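Local coordinates for Cas13d (uncultured Ruminococcus sp, PDB 6IV9), which binds CRISPR RNA as an RNA-guided nuclease whose two HEPN domains dictate CRISPR RNA maturation and cleavage of target RNA, at residues K643-E646 and V647-E651. The protein carries 2 engineered substitutions. Residues are numbered along the deposited sequence; the frame is centred on the assembly and turned at random.
Sequences KIRE and VAKNE
V647 N and A648 N bond back to K643 O and I644 O, each at 3.0 Å, as the last i to i+4 links of helix 641-647, after which the spacing tightens to i to i+3 and K649 N reaches E646 O at 3.1 Å. A type I beta turn from V647 to N650 follows, closed by N650 N to V647 O. The side chains of E646 and K649 run side by side in the same direction and end in a salt bridge. K649 NZ meets E646 OE2 at 2.9 Å on its syn side, with a weaker bond to OE1. The glutamate folds at chi2 (-55°), which brings its carboxylate alongside the extended lysine. R645 crosses that lysine at about a right angle: K649 CE lies over one face of the guanidinium, and K649 CG comes within 3.5 Å of R645 NH1. The guanidinium is held from outside, R645 NH2 bonding to the carbonyl oxygens of K695 and I697. A methionine in place of K649 would probably leave the E646 carboxylate without its mate here and freer to turn. On the buried side, I644 packs against M731 and V735, and A648 against Y727, all three on helix 713-760. N650, the N-cap of helix 651-660, accepts a bond from V653 N at OD1. The whole is a tight connection between two consecutive helices, 641-647 and 651-660, in which a helix C-terminus tightens into a beta turn that leads directly to the capped start of the next helix.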
loop_
_atom_site.group_PDB
_atom_site.type_symbol
_atom_site.label_atom_id
_atom_site.label_comp_id
_atom_site.label_asym_id
_atom_site.label_seq_id
_atom_site.Cartn_x
_atom_site.Cartn_y
_atom_site.Cartn_z
ATOM N N LYS A 643 -4.631 14.141 21.238
ATOM C CA LYS A 643 -3.157 14.196 21.114
ATOM C C LYS A 643 -2.753 14.889 19.811
ATOM O O LYS A 643 -1.848 15.673 19.836
ATOM C CB LYS A 643 -2.550 12.812 21.325
ATOM C CG LYS A 643 -2.626 12.337 22.763
ATOM C CD LYS A 643 -2.034 10.992 22.984
ATOM C CE LYS A 643 -2.544 10.341 24.244
ATOM N NZ LYS A 643 -2.288 11.204 25.410
ATOM N N ILE A 644 -3.450 14.603 18.723
ATOM C CA ILE A 644 -3.120 15.234 17.418
ATOM C C ILE A 644 -3.307 16.749 17.536
ATOM O O ILE A 644 -2.464 17.487 17.072
ATOM C CB ILE A 644 -4.000 14.640 16.307
ATOM C CG1 ILE A 644 -3.510 13.245 15.935
ATOM C CG2 ILE A 644 -4.039 15.561 15.104
ATOM C CD1 ILE A 644 -2.055 13.209 15.612
ATOM N N ARG A 645 -4.382 17.175 18.182
ATOM C CA ARG A 645 -4.629 18.624 18.336
ATOM C C ARG A 645 -3.480 19.246 19.129
ATOM O O ARG A 645 -3.132 20.331 18.809
ATOM C CB ARG A 645 -5.975 18.912 18.991
ATOM C CG ARG A 645 -6.232 20.391 19.219
ATOM C CD ARG A 645 -6.245 21.204 17.948
ATOM N NE ARG A 645 -6.338 22.634 18.150
ATOM C CZ ARG A 645 -5.305 23.446 18.252
ATOM N NH1 ARG A 645 -4.084 22.969 18.185
ATOM N NH2 ARG A 645 -5.486 24.734 18.422
ATOM N N GLU A 646 -2.968 18.572 20.153
ATOM C CA GLU A 646 -1.828 19.099 20.949
ATOM C C GLU A 646 -0.559 19.164 20.097
ATOM O O GLU A 646 0.172 20.123 20.195
ATOM C CB GLU A 646 -1.609 18.279 22.209
ATOM C CG GLU A 646 -2.750 18.423 23.186
ATOM C CD GLU A 646 -3.069 19.852 23.589
ATOM O OE1 GLU A 646 -2.185 20.523 24.143
ATOM O OE2 GLU A 646 -4.204 20.283 23.345
ATOM N N VAL A 647 -0.334 18.147 19.275
ATOM C CA VAL A 647 0.867 18.111 18.395
ATOM C C VAL A 647 0.803 19.278 17.418
ATOM O O VAL A 647 1.828 19.819 17.119
ATOM C CB VAL A 647 1.038 16.779 17.658
ATOM C CG1 VAL A 647 2.134 16.885 16.623
ATOM C CG2 VAL A 647 1.326 15.661 18.628
ATOM N N ALA A 648 -0.402 19.688 17.030
ATOM C CA ALA A 648 -0.631 20.790 16.067
ATOM C C ALA A 648 -0.170 22.130 16.639
ATOM O O ALA A 648 -0.077 23.068 15.895
ATOM C CB ALA A 648 -2.070 20.876 15.658
ATOM N N LYS A 649 0.054 22.192 17.942
ATOM C CA LYS A 649 0.478 23.459 18.591
ATOM C C LYS A 649 1.976 23.663 18.406
ATOM O O LYS A 649 2.459 24.737 18.691
ATOM C CB LYS A 649 0.102 23.447 20.068
ATOM C CG LYS A 649 -1.382 23.608 20.313
ATOM C CD LYS A 649 -1.759 23.376 21.724
ATOM C CE LYS A 649 -3.257 23.308 21.881
ATOM N NZ LYS A 649 -3.644 23.150 23.299
ATOM N N ASN A 650 2.651 22.648 17.908
ATOM C CA ASN A 650 4.111 22.723 17.731
ATOM C C ASN A 650 4.423 23.307 16.356
ATOM O O ASN A 650 4.410 22.581 15.400
ATOM C CB ASN A 650 4.712 21.341 17.893
ATOM C CG ASN A 650 6.207 21.412 17.992
ATOM O OD1 ASN A 650 6.835 22.178 17.274
ATOM N ND2 ASN A 650 6.764 20.647 18.901
ATOM N N GLU A 651 4.762 24.587 16.314
ATOM C CA GLU A 651 5.025 25.270 15.027
ATOM C C GLU A 651 6.200 24.635 14.284
ATOM O O GLU A 651 6.186 24.652 13.085
ATOM C CB GLU A 651 5.124 26.777 15.226
ATOM C CG GLU A 651 3.770 27.375 15.532
ATOM C CD GLU A 651 3.815 28.840 15.902
ATOM O OE1 GLU A 651 3.445 29.649 15.080
ATOM O OE2 GLU A 651 4.232 29.138 17.009
#